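Local coordinates for DNA repair protein RECN (Deinococcus radiodurans, PDB 4ABX) that may take part in the recombinational repair of damaged DNA, as an ATP-binding SMC-like protein of which this chain is the coiled-coil domain, at residues P31-E34 with E35-T39; P121-L124 with D125-E128. All blocks are in the same frame, centred on the assembly; numbering follows the deposited sequence.

Contact 1. Residues P31-E34 with E35-T39; sequences PGEE and EGLNT
Leu37 packs back against Glu33, one turn earlier in the same helix, and the two side chains run side by side in the same direction. The leucine CB lies over the turn, 3.7 Å from Glu34 O. Its CG comes closer to the previous carbonyl, 3.4 Å from Glu33 O, because CG stands beside the backbone N and opposite the carbonyl carbon (chi1 -70°). The CD1 methyl of Leu37 lies beside the glutamate chain, 4.0 Å from Glu33 OE1. This is a van der Waals contact. The carboxylate has polar partners of its own: OE1 forms a salt bridge with Arg130 and OE2 accepts from the Asp30 backbone N. These two hold the Glu33 tip on both oxygens. The leucine also meets Arg130, Leu131 and Leu134 of helix 121-141.

Backbone bonds tie the turn together. Leu37 N donates to Glu33 O in its carbonyl plane, at 3.3 Å and nearly straight (168°). Asn38 N donates to Glu34 O at 2.9 Å. Glu35 N reaches Gly32 O from above the carbonyl plane, at 3.2 Å. Gly32 O also accepts from two waters. One links it to Gly36 N, and the other to Glu35 OE1. Water thus completes the first turn where the bond from Gly36 N to Gly32 O has not formed, the two atoms being 4.5 Å apart. At the phi of Gly32 (103°) a CB would press against the carbonyl O of Pro31, which calls for glycine. Here a water-bridged first turn leads from the Pro31-Gly32 loop into helix 33-63 of the coiled-coil domain.

Contact 2. Residues P121-L124 with D125-E128; sequences PEAL and DRVE
Arg126 folds back over the preceding turn and lays one face of its guanidinium on the backbone of Glu122 and Ala123. Glu122 O lies 3.1 Å from Arg126 NH1, but the angle is too poor for a hydrogen bond. Arg126 NH2 sits 3.5 Å from Ala123 CA. The bend at chi3 (-64°) turns the group back in this way. Glu122 runs alongside and brings OE1 to the guanidinium edge, in its plane, for a long salt bridge of 3.8 Å to Arg126 NH1. The two flat groups are turned 77° apart.

Further along, Leu124 and Glu128 meet at a slant. Glu128 OE2 touches Leu124 CG at 3.6 Å, and Leu124 CD1 lies near Glu128 CG. Glu122-Arg126 and Leu124-Glu128 are both i to i+4 pairs on helix 121-141, a helix of the coiled-coil domain that packs against helix 33-63. Leu124, Val127 and Glu128 all touch Leu41 there, while Ala123 touches Leu44. An alanine in place of Leu124 would probably open a gap beside Leu41 and leave the Glu128 chain freer to turn.

Backbone bonds set the spacing of these side chains. Val127 N donates to Ala123 O at 2.9 Å, and Glu128 N to Leu124 O at 3.0 Å. The bond from Arg126 N to Glu122 O is weak. At the start of the helix, Asp120 OD1 accepts from Ala123 N and more weakly from Glu122 N.

Overall arrangement
The two contacts lie on different helices of one coiled-coil domain. Contact 1 comes first along the chain, at the start of helix 33-63. Contact 2 follows at the start of helix 121-141, after helices 68-83 and 87-115. Their centres are about 14 Å apart, and they meet where Leu37 O packs against Val127 CG1 at 3.6 Å. Contact 1 also joins helix 121-141 further on, through a salt bridge from Glu34 to Lys138. That bridge and the packing of Leu37 on Val127 hold the two helices together by both charge and packing. This pairing belongs to the elongated helical domain of an SMC-like protein.

Contact 1. Residues P31-E34 with E35-T39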
ATOM      1  N   PRO A  31     -53.452  -3.004   2.377  1.00 34.61           N
ATOM      2  CA  PRO A  31     -52.957  -4.378   2.482  1.00 33.42           C
ATOM      3  C   PRO A  31     -52.409  -4.866   1.145  1.00 34.61           C
ATOM      4  O   PRO A  31     -53.048  -4.685   0.108  1.00 35.18           O
ATOM      5  CB  PRO A  31     -54.201  -5.167   2.883  1.00 37.15           C
ATOM      6  CG  PRO A  31     -55.044  -4.169   3.628  1.00 37.84           C
ATOM      7  CD  PRO A  31     -54.816  -2.859   2.920  1.00 36.77           C
ATOM      8  N   GLY A  32     -51.221  -5.459   1.167  1.00 28.22           N
ATOM      9  CA  GLY A  32     -50.582  -5.906  -0.059  1.00 31.65           C
ATOM     10  C   GLY A  32     -49.456  -5.009  -0.550  1.00 36.29           C
ATOM     11  O   GLY A  32     -48.547  -5.474  -1.240  1.00 34.38           O
ATOM     12  N   GLU A  33     -49.499  -3.727  -0.190  1.00 35.10           N
ATOM     13  CA  GLU A  33     -48.517  -2.762  -0.690  1.00 30.09           C
ATOM     14  C   GLU A  33     -47.082  -3.080  -0.260  1.00 28.88           C
ATOM     15  O   GLU A  33     -46.127  -2.599  -0.872  1.00 27.09           O
ATOM     16  CB  GLU A  33     -48.884  -1.332  -0.269  1.00 27.02           C
ATOM     17  CG  GLU A  33     -48.652  -1.023   1.221  1.00 19.71           C
ATOM     18  CD  GLU A  33     -48.955   0.430   1.574  1.00 28.12           C
ATOM     19  OE1 GLU A  33     -48.223   1.325   1.101  1.00 28.29           O
ATOM     20  OE2 GLU A  33     -49.929   0.681   2.317  1.00 25.99           O
ATOM     21  N   GLU A  34     -46.928  -3.883   0.790  1.00 28.62           N
ATOM     22  CA  GLU A  34     -45.597  -4.171   1.322  1.00 26.44           C
ATOM     23  C   GLU A  34     -44.756  -5.040   0.397  1.00 25.12           C
ATOM     24  O   GLU A  34     -43.520  -5.015   0.475  1.00 21.12           O
ATOM     25  CB  GLU A  34     -45.683  -4.806   2.713  1.00 32.68           C
ATOM     26  CG  GLU A  34     -46.123  -3.839   3.800  1.00 33.04           C
ATOM     27  CD  GLU A  34     -46.448  -4.532   5.110  1.00 30.84           C
ATOM     28  OE1 GLU A  34     -47.228  -5.511   5.098  1.00 34.63           O
ATOM     29  OE2 GLU A  34     -45.921  -4.095   6.154  1.00 29.26           O
ATOM     30  N   GLU A  35     -45.417  -5.806  -0.474  1.00 26.35           N
ATOM     31  CA  GLU A  35     -44.707  -6.645  -1.436  1.00 31.67           C
ATOM     32  C   GLU A  35     -43.856  -5.804  -2.380  1.00 28.84           C
ATOM     33  O   GLU A  35     -42.664  -6.067  -2.562  1.00 24.34           O
ATOM     34  CB  GLU A  35     -45.668  -7.511  -2.258  1.00 32.24           C
ATOM     35  CG  GLU A  35     -44.933  -8.379  -3.277  1.00 40.57           C
ATOM     36  CD  GLU A  35     -45.857  -9.029  -4.293  1.00 52.56           C
ATOM     37  OE1 GLU A  35     -47.064  -8.705  -4.304  1.00 53.48           O
ATOM     38  OE2 GLU A  35     -45.367  -9.864  -5.085  1.00 56.32           O
ATOM     39  N   GLY A  36     -44.481  -4.802  -2.991  1.00 28.79           N
ATOM     40  CA  GLY A  36     -43.779  -3.885  -3.870  1.00 30.14           C
ATOM     41  C   GLY A  36     -42.709  -3.091  -3.139  1.00 31.78           C
ATOM     42  O   GLY A  36     -41.598  -2.922  -3.645  1.00 26.96           O
ATOM     43  N   LEU A  37     -43.045  -2.592  -1.950  1.00 30.66           N
ATOM     44  CA  LEU A  37     -42.084  -1.842  -1.144  1.00 29.05           C
ATOM     45  C   LEU A  37     -40.822  -2.660  -0.852  1.00 25.91           C
ATOM     46  O   LEU A  37     -39.702  -2.172  -1.035  1.00 21.69           O
ATOM     47  CB  LEU A  37     -42.723  -1.371   0.165  1.00 23.77           C
ATOM     48  CG  LEU A  37     -43.783  -0.267   0.071  1.00 23.74           C
ATOM     49  CD1 LEU A  37     -44.437  -0.045   1.431  1.00 23.15           C
ATOM     50  CD2 LEU A  37     -43.181   1.029  -0.454  1.00 22.64           C
ATOM     51  N   ASN A  38     -41.013  -3.900  -0.401  1.00 19.30           N
ATOM     52  CA  ASN A  38     -39.896  -4.783  -0.063  1.00 24.48           C
ATOM     53  C   ASN A  38     -39.017  -5.091  -1.271  1.00 23.47           C
ATOM     54  O   ASN A  38     -37.792  -5.151  -1.168  1.00 24.38           O
ATOM     55  CB  ASN A  38     -40.394  -6.102   0.532  1.00 29.17           C
ATOM     56  CG  ASN A  38     -40.918  -5.954   1.948  1.00 31.86           C
ATOM     57  OD1 ASN A  38     -41.826  -6.678   2.360  1.00 39.89           O
ATOM     58  ND2 ASN A  38     -40.349  -5.024   2.700  1.00 24.14           N
ATOM     59  N   THR A  39     -39.654  -5.319  -2.411  1.00 23.70           N
ATOM     60  CA  THR A  39     -38.928  -5.570  -3.651  1.00 25.67           C
ATOM     61  C   THR A  39     -38.102  -4.349  -4.055  1.00 24.69           C
ATOM     62  O   THR A  39     -36.940  -4.471  -4.440  1.00 24.96           O
ATOM     63  CB  THR A  39     -39.900  -5.969  -4.784  1.00 33.87           C
ATOM     64  OG1 THR A  39     -40.388  -7.292  -4.539  1.00 36.98           O
ATOM     65  CG2 THR A  39     -39.205  -5.933  -6.134  1.00 40.15           C
TER
HETATM   66  O   HOH W   1     -47.220  -4.619  -3.771  1.00 29.36           O
HETATM   67  O   HOH W   2     -49.187  -7.927  -2.930  1.00 47.91           O

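Contact 2. Residues P121-L124 with D125-E128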
ATOM      1  N   PRO A 121     -30.644   7.505  -3.507  1.00 39.58           N
ATOM      2  CA  PRO A 121     -30.761   7.701  -2.061  1.00 41.15           C
ATOM      3  C   PRO A 121     -32.102   8.318  -1.675  1.00 40.73           C
ATOM      4  O   PRO A 121     -32.619   8.017  -0.600  1.00 38.57           O
ATOM      5  CB  PRO A 121     -29.623   8.674  -1.750  1.00 45.09           C
ATOM      6  CG  PRO A 121     -28.627   8.435  -2.826  1.00 43.25           C
ATOM      7  CD  PRO A 121     -29.435   8.141  -4.054  1.00 41.95           C
ATOM      8  N   GLU A 122     -32.648   9.160  -2.549  1.00 44.65           N
ATOM      9  CA  GLU A 122     -33.931   9.815  -2.299  1.00 47.29           C
ATOM     10  C   GLU A 122     -35.081   8.818  -2.292  1.00 43.53           C
ATOM     11  O   GLU A 122     -35.961   8.870  -1.431  1.00 40.93           O
ATOM     12  CB  GLU A 122     -34.217  10.879  -3.365  1.00 55.22           C
ATOM     13  CG  GLU A 122     -33.254  12.050  -3.390  1.00 59.99           C
ATOM     14  CD  GLU A 122     -33.689  13.132  -4.368  1.00 65.64           C
ATOM     15  OE1 GLU A 122     -34.899  13.202  -4.681  1.00 62.87           O
ATOM     16  OE2 GLU A 122     -32.824  13.912  -4.819  1.00 69.67           O
ATOM     17  N   ALA A 123     -35.088   7.925  -3.275  1.00 39.66           N
ATOM     18  CA  ALA A 123     -36.156   6.942  -3.384  1.00 39.68           C
ATOM     19  C   ALA A 123     -36.049   5.935  -2.241  1.00 25.69           C
ATOM     20  O   ALA A 123     -37.048   5.589  -1.608  1.00 30.22           O
ATOM     21  CB  ALA A 123     -36.108   6.245  -4.739  1.00 35.59           C
ATOM     22  N   LEU A 124     -34.828   5.485  -1.974  1.00 27.81           N
ATOM     23  CA  LEU A 124     -34.577   4.528  -0.900  1.00 28.87           C
ATOM     24  C   LEU A 124     -35.118   5.014   0.447  1.00 32.84           C
ATOM     25  O   LEU A 124     -35.835   4.281   1.129  1.00 29.37           O
ATOM     26  CB  LEU A 124     -33.083   4.222  -0.787  1.00 25.20           C
ATOM     27  CG  LEU A 124     -32.679   3.329   0.384  1.00 25.54           C
ATOM     28  CD1 LEU A 124     -33.509   2.061   0.392  1.00 23.50           C
ATOM     29  CD2 LEU A 124     -31.184   2.987   0.314  1.00 29.52           C
ATOM     30  N   ASP A 125     -34.770   6.241   0.827  1.00 30.46           N
ATOM     31  CA  ASP A 125     -35.247   6.813   2.087  1.00 37.92           C
ATOM     32  C   ASP A 125     -36.772   6.895   2.144  1.00 35.62           C
ATOM     33  O   ASP A 125     -37.370   6.734   3.205  1.00 33.43           O
ATOM     34  CB  ASP A 125     -34.638   8.197   2.334  1.00 44.07           C
ATOM     35  CG  ASP A 125     -33.259   8.126   2.972  1.00 49.85           C
ATOM     36  OD1 ASP A 125     -32.900   7.057   3.513  1.00 48.97           O
ATOM     37  OD2 ASP A 125     -32.537   9.146   2.940  1.00 53.29           O
ATOM     38  N   ARG A 126     -37.399   7.144   1.001  1.00 35.18           N
ATOM     39  CA  ARG A 126     -38.850   7.244   0.954  1.00 34.45           C
ATOM     40  C   ARG A 126     -39.511   5.875   1.102  1.00 28.29           C
ATOM     41  O   ARG A 126     -40.561   5.751   1.729  1.00 29.67           O
ATOM     42  CB  ARG A 126     -39.298   7.938  -0.329  1.00 40.63           C
ATOM     43  CG  ARG A 126     -38.910   9.406  -0.383  1.00 47.27           C
ATOM     44  CD  ARG A 126     -39.657  10.146  -1.483  1.00 48.01           C
ATOM     45  NE  ARG A 126     -39.322   9.651  -2.814  1.00 49.09           N
ATOM     46  CZ  ARG A 126     -38.301  10.100  -3.539  1.00 49.42           C
ATOM     47  NH1 ARG A 126     -37.513  11.053  -3.054  1.00 48.95           N
ATOM     48  NH2 ARG A 126     -38.067   9.597  -4.745  1.00 44.92           N
ATOM     49  N   VAL A 127     -38.884   4.853   0.530  1.00 24.78           N
ATOM     50  CA  VAL A 127     -39.368   3.486   0.663  1.00 25.43           C
ATOM     51  C   VAL A 127     -39.273   3.038   2.112  1.00 27.48           C
ATOM     52  O   VAL A 127     -40.191   2.400   2.635  1.00 21.13           O
ATOM     53  CB  VAL A 127     -38.567   2.516  -0.219  1.00 25.42           C
ATOM     54  CG1 VAL A 127     -38.841   1.079   0.182  1.00 23.52           C
ATOM     55  CG2 VAL A 127     -38.901   2.744  -1.688  1.00 28.33           C
ATOM     56  N   GLU A 128     -38.160   3.373   2.759  1.00 23.55           N
ATOM     57  CA  GLU A 128     -37.973   3.033   4.162  1.00 25.21           C
ATOM     58  C   GLU A 128     -38.973   3.767   5.053  1.00 20.26           C
ATOM     59  O   GLU A 128     -39.504   3.194   6.001  1.00 18.34           O
ATOM     60  CB  GLU A 128     -36.536   3.326   4.611  1.00 33.18           C
ATOM     61  CG  GLU A 128     -35.476   2.510   3.875  1.00 35.28           C
ATOM     62  CD  GLU A 128     -34.114   2.572   4.549  1.00 43.80           C
ATOM     63  OE1 GLU A 128     -33.976   2.039   5.672  1.00 32.73           O
ATOM     64  OE2 GLU A 128     -33.181   3.152   3.952  1.00 52.56           O
TER